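Local structure of nuclear RNA export factor 2 (6MRK) at residues E13-F18 against T114-Y119; E25-E30 against R104-F109; H110-D115 against I126-L131. The protein acts with Panx, Piwi and Nxt1 in cotranscriptional transposon silencing in the ovary and may take part in mRNA export from the nucleus. All blocks are in the same frame, centred on the assembly; numbering follows the deposited sequence.

All three contacts belong to the NTF2-like domain and share strand 104-119. Along that strand they follow one another: interaction 2 uses its start, interaction 3 its middle and interaction 1 its far part, overlapping interaction 3 at T114 and D115. Interactions 1 and 2 join the strand to the two ends of helix 12-27, with centres about 19 Å apart, and interaction 2 is nested in the loop that interaction 1 closes. Interaction 3 pairs the strand with 123-135; its centre lies about 10 Å from that of interaction 1 and 15 Å from that of interaction 2. Interactions 1 and 2 thus hold the helix to the sheet whose pairing interaction 3 supplies; D115 faces the partner protein.

Interaction 1 (E13-F18 against T114-Y119); sequences ELVGAF and TDVMHY
The one aromatic ring in the contact between 13-18 and 114-119 is that of Y119, and L14 meets it at the rim: CD1 of L14 lies near the ring plane, 4.4 Å from Y119 CE1. The other methyl of the same leucine, CD2, turns to V116, 4.4 Å from V116 CG2, so the two branches of L14 are divided between two strand residues. V15, one residue on, comes closer to the strand. With CG1 anti to the backbone N (chi1 -180°), its CG2 lies beside that nitrogen and comes 3.9 Å from V116 CG2, the two valines crossing obliquely. V15 and T114 instead reach toward each other tip to tip, V15 CG1 standing 3.5 Å from T114 OG1. No hydrogen bond links the segments; the contact is apolar apart from the threonine hydroxyl. The helix runs steeply across the strand, at 114° between their directions and with axes 10.2 Å apart, and side chains alone span the gap. This is the first part of helix 12-27 lying on the sheet: L14 also rests on I126 of the neighbouring strand 123-135, F18 stacks edge-to-face on F160, and strand 5-6 pairs with 104-119 along its outer side.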
loop_
_atom_site.group_PDB
_atom_site.type_symbol
_atom_site.label_atom_id
_atom_site.label_comp_id
_atom_site.label_asym_id
_atom_site.label_seq_id
_atom_site.Cartn_x
_atom_site.Cartn_y
_atom_site.Cartn_z
ATOM N N GLU A 13 17.804 9.567 -0.216
ATOM C CA GLU A 13 17.817 10.044 1.193
ATOM C C GLU A 13 16.409 10.504 1.610
ATOM O O GLU A 13 16.280 10.927 2.763
ATOM C CB GLU A 13 18.944 11.047 1.473
ATOM C CG GLU A 13 19.011 12.262 0.569
ATOM C CD GLU A 13 19.963 13.319 1.113
ATOM O OE1 GLU A 13 20.832 12.972 1.957
ATOM O OE2 GLU A 13 19.826 14.491 0.711
ATOM N N LEU A 14 15.386 10.345 0.752
ATOM C CA LEU A 14 13.941 10.530 1.098
ATOM C C LEU A 14 13.399 9.286 1.814
ATOM O O LEU A 14 12.366 9.398 2.495
ATOM C CB LEU A 14 13.110 10.821 -0.159
ATOM C CG LEU A 14 11.670 10.294 -0.142
ATOM C CD1 LEU A 14 10.709 11.297 -0.765
ATOM C CD2 LEU A 14 11.564 8.926 -0.825
ATOM N N VAL A 15 14.017 8.124 1.648
ATOM C CA VAL A 15 13.562 6.935 2.419
ATOM C C VAL A 15 13.764 7.291 3.891
ATOM O O VAL A 15 12.773 7.407 4.596
ATOM C CB VAL A 15 14.269 5.623 2.018
ATOM C CG1 VAL A 15 13.766 4.428 2.834
ATOM C CG2 VAL A 15 14.120 5.350 0.523
ATOM N N GLY A 16 14.997 7.531 4.313
ATOM C CA GLY A 16 15.301 7.809 5.727
ATOM C C GLY A 16 14.624 9.074 6.220
ATOM O O GLY A 16 14.144 9.078 7.353
ATOM N N ALA A 17 14.584 10.126 5.408
ATOM C CA ALA A 17 14.054 11.444 5.816
ATOM C C ALA A 17 12.560 11.324 6.124
ATOM O O ALA A 17 12.182 11.592 7.273
ATOM C CB ALA A 17 14.325 12.480 4.755
ATOM N N PHE A 18 11.739 10.939 5.146
ATOM C CA PHE A 18 10.265 10.917 5.305
ATOM C C PHE A 18 9.845 9.678 6.100
ATOM O O PHE A 18 9.201 9.834 7.137
ATOM C CB PHE A 18 9.554 10.962 3.952
ATOM C CG PHE A 18 8.119 10.510 4.031
ATOM C CD1 PHE A 18 7.232 11.176 4.857
ATOM C CD2 PHE A 18 7.671 9.400 3.325
ATOM C CE1 PHE A 18 5.913 10.770 4.956
ATOM C CE2 PHE A 18 6.354 8.985 3.427
ATOM C CZ PHE A 18 5.480 9.671 4.245
ATOM N N THR A 114 11.729 -1.561 1.421
ATOM C CA THR A 114 11.361 -0.268 0.807
ATOM C C THR A 114 11.093 -0.524 -0.674
ATOM O O THR A 114 11.779 -1.357 -1.284
ATOM C CB THR A 114 12.488 0.732 1.103
ATOM O OG1 THR A 114 11.940 1.503 2.167
ATOM C CG2 THR A 114 12.943 1.596 -0.061
ATOM N N ASP A 115 10.127 0.170 -1.246
ATOM C CA ASP A 115 9.940 0.207 -2.717
ATOM C C ASP A 115 9.543 1.628 -3.090
ATOM O O ASP A 115 8.389 1.969 -2.863
ATOM C CB ASP A 115 8.870 -0.781 -3.201
ATOM C CG ASP A 115 9.198 -2.244 -2.963
ATOM O OD1 ASP A 115 9.069 -2.677 -1.797
ATOM O OD2 ASP A 115 9.579 -2.942 -3.941
ATOM N N VAL A 116 10.462 2.432 -3.616
ATOM C CA VAL A 116 10.107 3.771 -4.166
ATOM C C VAL A 116 9.733 3.563 -5.627
ATOM O O VAL A 116 10.563 3.062 -6.360
ATOM C CB VAL A 116 11.240 4.801 -4.016
ATOM C CG1 VAL A 116 10.796 6.155 -4.539
ATOM C CG2 VAL A 116 11.731 4.918 -2.578
ATOM N N MET A 117 8.519 3.913 -6.023
ATOM C CA MET A 117 7.954 3.448 -7.312
ATOM C C MET A 117 7.824 4.612 -8.292
ATOM O O MET A 117 7.851 4.333 -9.494
ATOM C CB MET A 117 6.585 2.801 -7.107
ATOM C CG MET A 117 6.591 1.698 -6.053
ATOM S SD MET A 117 7.388 0.128 -6.529
ATOM C CE MET A 117 6.754 -0.118 -8.189
ATOM N N HIS A 118 7.647 5.845 -7.808
ATOM C CA HIS A 118 7.665 7.087 -8.626
ATOM C C HIS A 118 8.423 8.158 -7.864
ATOM O O HIS A 118 8.436 8.117 -6.630
ATOM C CB HIS A 118 6.265 7.566 -8.972
ATOM C CG HIS A 118 5.489 6.515 -9.681
ATOM N ND1 HIS A 118 4.125 6.341 -9.499
ATOM C CD2 HIS A 118 5.887 5.541 -10.525
ATOM C CE1 HIS A 118 3.714 5.321 -10.227
ATOM N NE2 HIS A 118 4.782 4.817 -10.873
ATOM N N TYR A 119 9.061 9.062 -8.584
ATOM C CA TYR A 119 9.744 10.208 -7.958
ATOM C C TYR A 119 9.995 11.282 -9.001
ATOM O O TYR A 119 10.665 10.990 -9.976
ATOM C CB TYR A 119 11.042 9.752 -7.311
ATOM C CG TYR A 119 11.818 10.871 -6.678
ATOM C CD1 TYR A 119 11.563 11.279 -5.387
ATOM C CD2 TYR A 119 12.814 11.522 -7.379
ATOM C CE1 TYR A 119 12.301 12.293 -4.796
ATOM C CE2 TYR A 119 13.557 12.541 -6.813
ATOM C CZ TYR A 119 13.304 12.926 -5.512
ATOM O OH TYR A 119 14.050 13.929 -4.967
#

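Interaction 2 (E25-E30 against R104-F109)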
loop_
_atom_site.group_PDB
_atom_site.type_symbol
_atom_site.label_atom_id
_atom_site.label_comp_id
_atom_site.label_asym_id
_atom_site.label_seq_id
_atom_site.Cartn_x
_atom_site.Cartn_y
_atom_site.Cartn_z
ATOM N N GLU A 25 7.373 8.915 14.457
ATOM C CA GLU A 25 6.434 9.882 15.079
ATOM C C GLU A 25 5.026 9.296 15.193
ATOM O O GLU A 25 4.236 9.861 15.965
ATOM C CB GLU A 25 6.399 11.163 14.264
ATOM C CG GLU A 25 5.714 12.306 14.981
ATOM C CD GLU A 25 6.126 13.668 14.437
ATOM O OE1 GLU A 25 6.953 13.710 13.480
ATOM O OE2 GLU A 25 5.626 14.684 14.961
ATOM N N PHE A 26 4.701 8.247 14.430
ATOM C CA PHE A 26 3.420 7.509 14.548
ATOM C C PHE A 26 3.483 6.677 15.826
ATOM O O PHE A 26 2.459 6.552 16.500
ATOM C CB PHE A 26 3.157 6.632 13.320
ATOM C CG PHE A 26 1.864 5.863 13.392
ATOM C CD1 PHE A 26 0.668 6.466 13.040
ATOM C CD2 PHE A 26 1.831 4.548 13.841
ATOM C CE1 PHE A 26 -0.532 5.777 13.129
ATOM C CE2 PHE A 26 0.631 3.852 13.916
ATOM C CZ PHE A 26 -0.549 4.472 13.564
ATOM N N GLU A 27 4.677 6.176 16.149
ATOM C CA GLU A 27 4.961 5.173 17.217
ATOM C C GLU A 27 4.211 5.526 18.502
ATOM O O GLU A 27 3.326 4.734 18.903
ATOM C CB GLU A 27 6.473 5.025 17.447
ATOM C CG GLU A 27 7.150 4.246 16.324
ATOM C CD GLU A 27 8.477 3.568 16.608
ATOM O OE1 GLU A 27 9.097 3.873 17.649
ATOM O OE2 GLU A 27 8.892 2.732 15.770
ATOM N N ASN A 28 4.551 6.650 19.130
ATOM C CA ASN A 28 3.933 7.055 20.420
ATOM C C ASN A 28 2.596 7.738 20.113
ATOM O O ASN A 28 2.602 8.826 19.499
ATOM C CB ASN A 28 4.888 7.896 21.269
ATOM C CG ASN A 28 4.345 8.192 22.649
ATOM O OD1 ASN A 28 3.156 8.027 22.901
ATOM N ND2 ASN A 28 5.212 8.639 23.540
ATOM N N ASP A 29 1.494 7.108 20.531
ATOM C CA ASP A 29 0.098 7.531 20.217
ATOM C C ASP A 29 -0.241 8.838 20.945
ATOM O O ASP A 29 -1.170 9.515 20.496
ATOM C CB ASP A 29 -0.924 6.428 20.528
ATOM C CG ASP A 29 -0.846 5.816 21.920
ATOM O OD1 ASP A 29 0.259 5.805 22.503
ATOM O OD2 ASP A 29 -1.895 5.336 22.403
ATOM N N GLU A 30 0.492 9.169 22.011
ATOM C CA GLU A 30 0.345 10.427 22.794
ATOM C C GLU A 30 0.669 11.661 21.939
ATOM O O GLU A 30 0.014 12.693 22.149
ATOM C CB GLU A 30 1.267 10.423 24.016
ATOM C CG GLU A 30 0.587 10.035 25.318
ATOM C CD GLU A 30 1.399 10.434 26.541
ATOM O OE1 GLU A 30 2.304 9.650 26.944
ATOM O OE2 GLU A 30 1.158 11.553 27.060
ATOM N N ARG A 104 -0.642 1.860 20.285
ATOM C CA ARG A 104 0.781 2.240 20.303
ATOM C C ARG A 104 1.581 1.133 19.626
ATOM O O ARG A 104 1.227 -0.053 19.808
ATOM C CB ARG A 104 1.252 2.422 21.742
ATOM C CG ARG A 104 2.435 3.360 21.834
ATOM C CD ARG A 104 2.845 3.572 23.258
ATOM N NE ARG A 104 4.189 4.117 23.251
ATOM C CZ ARG A 104 4.805 4.630 24.305
ATOM N NH1 ARG A 104 4.201 4.666 25.482
ATOM N NH2 ARG A 104 6.029 5.107 24.177
ATOM N N VAL A 105 2.622 1.510 18.888
ATOM C CA VAL A 105 3.519 0.533 18.209
ATOM C C VAL A 105 4.966 0.937 18.484
ATOM O O VAL A 105 5.180 2.008 19.049
ATOM C CB VAL A 105 3.223 0.440 16.696
ATOM C CG1 VAL A 105 1.785 0.025 16.417
ATOM C CG2 VAL A 105 3.555 1.736 15.968
ATOM N N THR A 106 5.880 0.034 18.153
ATOM C CA THR A 106 7.335 0.228 17.956
ATOM C C THR A 106 7.673 -0.541 16.671
ATOM O O THR A 106 7.502 -1.763 16.665
ATOM C CB THR A 106 8.115 -0.286 19.176
ATOM O OG1 THR A 106 7.813 0.563 20.286
ATOM C CG2 THR A 106 9.612 -0.309 18.997
ATOM N N HIS A 107 8.083 0.141 15.605
ATOM C CA HIS A 107 8.520 -0.516 14.349
ATOM C C HIS A 107 9.911 -1.123 14.556
ATOM O O HIS A 107 10.739 -0.494 15.226
ATOM C CB HIS A 107 8.516 0.479 13.183
ATOM C CG HIS A 107 7.223 1.179 12.974
ATOM N ND1 HIS A 107 6.816 2.206 13.793
ATOM C CD2 HIS A 107 6.277 1.038 12.020
ATOM C CE1 HIS A 107 5.654 2.661 13.371
ATOM N NE2 HIS A 107 5.296 1.964 12.273
ATOM N N ASP A 108 10.171 -2.276 13.945
ATOM C CA ASP A 108 11.527 -2.883 13.879
ATOM C C ASP A 108 12.205 -2.361 12.605
ATOM O O ASP A 108 12.021 -2.952 11.542
ATOM C CB ASP A 108 11.433 -4.409 13.979
ATOM C CG ASP A 108 12.746 -5.153 13.763
ATOM O OD1 ASP A 108 13.775 -4.495 13.529
ATOM O OD2 ASP A 108 12.727 -6.398 13.800
ATOM N N PHE A 109 12.980 -1.289 12.700
ATOM C CA PHE A 109 13.509 -0.566 11.515
ATOM C C PHE A 109 14.461 -1.437 10.713
ATOM O O PHE A 109 14.587 -1.212 9.514
ATOM C CB PHE A 109 14.188 0.736 11.932
ATOM C CG PHE A 109 13.171 1.816 12.183
ATOM C CD1 PHE A 109 12.576 1.967 13.425
ATOM C CD2 PHE A 109 12.731 2.601 11.136
ATOM C CE1 PHE A 109 11.596 2.925 13.618
ATOM C CE2 PHE A 109 11.753 3.559 11.336
ATOM C CZ PHE A 109 11.181 3.712 12.569
#
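A polar tie between a helix end and a strand start joins E27, at the close of helix 12-27, to H107 and V105 near the beginning of strand 104-119. The carboxylate of E27 carries it. OE2 accepts two bonds from the same histidine: one from the ring, H107 ND1, at 2.9 Å, and one from the backbone, H107 N, at 2.7 Å. The ring donor uses the anti lone pair of OE2 and keeps the carboxylate and imidazole nearly coplanar, their planes 6° apart, whereas the backbone donor comes from above the carboxylate plane. The two bonds hold OE2 against H107, and the ring bond should limit rotation of the imidazole; the carboxylate would be expected to favour a proton on ND1. The extended E27 side chain runs past the ring on its way, with CG in the ring plane 3.3 Å from H107 ND1. At the other end of the residue, E27 O receives a weak but nearly straight bond from V105 N, 3.3 Å long.

Beside these polar groups, V105 CG2 sits at the edge of the F26 ring, 3.9 Å from F26 CD2. Towards solvent, the R104 guanidinium stacks on the N28 amide, the planes 11° apart and N28 CG offset toward the rim of its face. D29 crosses the arginine chain, OD1 3.3 Å from R104 CG, with charge attraction but no salt bridge. N28 OD1 also accepts from E30 N, 3.0 Å away, forming an Asx turn that leads the chain out of the helix. R32 and R158 make cation-pi contacts with F26. At the centre is a His-carboxylate hydrogen bond joining the end of helix 12-27 to the curved sheet of an NTF2-like fold.

Interaction 3 (H110-D115 against I126-L131); sequences HSLQTD and IYVAGL
L112 reaches across to 126-131 through nearly every carbon of its side chain. CB lies 4.0 Å from V128 CG2; beyond CG the chain forks, CD1 passing the same V128 methyl at 4.1 Å, while CD2 touches V128 CG2 and lies 3.6 Å from G130 CA. Lacking a side chain, G130 lets this methyl come close to its backbone. CG of L112 stands anti to the carbonyl carbon (chi1 -68°), which carries the fork over the neighbouring strand, and F156 of strand 152-166 adds to the packing.

From Q113 on, antiparallel pairing takes over. Q113 and A129 form a hydrogen-bonded pair, with Q113 N 2.6 Å from A129 O and a matching bond back; T114 and V128 make the non-hydrogen-bonded pair that follows, and D115 with Y127 the next hydrogen-bonded one, D115 N 2.9 Å from Y127 O. Ahead of the ladder, S111 OG accepts from L131 N at 2.9 Å, through a bent bond (N-H...O angle 131°), and also bonds to D108 O. On the face shared with Q113 and Y127, D115 bonds to a basic and a polar side chain of the partner protein chain. The arrangement is an antiparallel beta hairpin within the curved sheet of the NTF2-like fold.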
loop_
_atom_site.group_PDB
_atom_site.type_symbol
_atom_site.label_atom_id
_atom_site.label_comp_id
_atom_site.label_asym_id
_atom_site.label_seq_id
_atom_site.Cartn_x
_atom_site.Cartn_y
_atom_site.Cartn_z
ATOM N N HIS A 110 15.112 -2.394 11.363
ATOM C CA HIS A 110 16.004 -3.385 10.703
ATOM C C HIS A 110 15.205 -4.274 9.740
ATOM O O HIS A 110 15.819 -4.880 8.852
ATOM C CB HIS A 110 16.706 -4.257 11.748
ATOM C CG HIS A 110 17.865 -3.600 12.418
ATOM N ND1 HIS A 110 18.816 -4.326 13.124
ATOM C CD2 HIS A 110 18.237 -2.301 12.499
ATOM C CE1 HIS A 110 19.722 -3.502 13.609
ATOM N NE2 HIS A 110 19.387 -2.250 13.243
ATOM N N SER A 111 13.891 -4.385 9.929
ATOM C CA SER A 111 13.052 -5.397 9.240
ATOM C C SER A 111 12.475 -4.810 7.954
ATOM O O SER A 111 11.858 -5.574 7.193
ATOM C CB SER A 111 11.967 -5.907 10.152
ATOM O OG SER A 111 10.865 -5.013 10.212
ATOM N N LEU A 112 12.696 -3.517 7.717
ATOM C CA LEU A 112 11.891 -2.749 6.747
ATOM C C LEU A 112 12.407 -2.978 5.337
ATOM O O LEU A 112 13.597 -2.748 5.113
ATOM C CB LEU A 112 11.965 -1.256 7.066
ATOM C CG LEU A 112 11.300 -0.811 8.365
ATOM C CD1 LEU A 112 11.384 0.700 8.462
ATOM C CD2 LEU A 112 9.850 -1.289 8.465
ATOM N N GLN A 113 11.496 -3.307 4.424
ATOM C CA GLN A 113 11.784 -3.401 2.977
ATOM C C GLN A 113 11.009 -2.302 2.262
ATOM O O GLN A 113 9.802 -2.174 2.506
ATOM C CB GLN A 113 11.479 -4.805 2.477
ATOM C CG GLN A 113 12.529 -5.793 2.953
ATOM C CD GLN A 113 12.237 -7.219 2.566
ATOM O OE1 GLN A 113 12.924 -7.808 1.731
ATOM N NE2 GLN A 113 11.214 -7.780 3.190
ATOM N N THR A 114 11.729 -1.561 1.421
ATOM C CA THR A 114 11.361 -0.268 0.807
ATOM C C THR A 114 11.093 -0.524 -0.674
ATOM O O THR A 114 11.779 -1.357 -1.284
ATOM C CB THR A 114 12.488 0.732 1.103
ATOM O OG1 THR A 114 11.940 1.503 2.167
ATOM C CG2 THR A 114 12.943 1.596 -0.061
ATOM N N ASP A 115 10.127 0.170 -1.246
ATOM C CA ASP A 115 9.940 0.207 -2.717
ATOM C C ASP A 115 9.543 1.628 -3.090
ATOM O O ASP A 115 8.389 1.969 -2.863
ATOM C CB ASP A 115 8.870 -0.781 -3.201
ATOM C CG ASP A 115 9.198 -2.244 -2.963
ATOM O OD1 ASP A 115 9.069 -2.677 -1.797
ATOM O OD2 ASP A 115 9.579 -2.942 -3.941
ATOM N N ILE A 126 5.707 5.634 -2.388
ATOM C CA ILE A 126 6.718 4.936 -1.552
ATOM C C ILE A 126 6.037 3.920 -0.638
ATOM O O ILE A 126 5.083 4.253 0.047
ATOM C CB ILE A 126 7.597 5.957 -0.811
ATOM C CG1 ILE A 126 8.233 5.367 0.443
ATOM C CG2 ILE A 126 6.835 7.219 -0.484
ATOM C CD1 ILE A 126 9.472 6.120 0.866
ATOM N N TYR A 127 6.508 2.688 -0.696
ATOM C CA TYR A 127 5.915 1.542 0.021
ATOM C C TYR A 127 6.964 1.043 0.997
ATOM O O TYR A 127 8.136 1.106 0.672
ATOM C CB TYR A 127 5.502 0.412 -0.927
ATOM C CG TYR A 127 4.587 0.800 -2.058
ATOM C CD1 TYR A 127 3.656 1.818 -1.950
ATOM C CD2 TYR A 127 4.630 0.116 -3.252
ATOM C CE1 TYR A 127 2.796 2.149 -2.987
ATOM C CE2 TYR A 127 3.766 0.415 -4.299
ATOM C CZ TYR A 127 2.846 1.438 -4.168
ATOM O OH TYR A 127 2.033 1.759 -5.213
ATOM N N VAL A 128 6.538 0.596 2.163
ATOM C CA VAL A 128 7.435 -0.034 3.166
ATOM C C VAL A 128 6.745 -1.322 3.635
ATOM O O VAL A 128 5.518 -1.321 3.803
ATOM C CB VAL A 128 7.749 0.954 4.305
ATOM C CG1 VAL A 128 6.538 1.226 5.173
ATOM C CG2 VAL A 128 8.900 0.492 5.165
ATOM N N ALA A 129 7.489 -2.414 3.744
ATOM C CA ALA A 129 7.027 -3.684 4.343
ATOM C C ALA A 129 7.923 -3.953 5.549
ATOM O O ALA A 129 9.168 -3.868 5.414
ATOM C CB ALA A 129 7.102 -4.795 3.319
ATOM N N GLY A 130 7.340 -4.223 6.704
ATOM C CA GLY A 130 8.169 -4.437 7.901
ATOM C C GLY A 130 7.456 -5.209 8.988
ATOM O O GLY A 130 6.441 -5.886 8.695
ATOM N N LEU A 131 8.000 -5.105 10.196
ATOM C CA LEU A 131 7.480 -5.776 11.397
ATOM C C LEU A 131 7.401 -4.712 12.483
ATOM O O LEU A 131 8.346 -3.898 12.601
ATOM C CB LEU A 131 8.421 -6.924 11.767
ATOM C CG LEU A 131 8.128 -7.594 13.107
ATOM C CD1 LEU A 131 8.061 -9.108 12.965
ATOM C CD2 LEU A 131 9.154 -7.198 14.164
#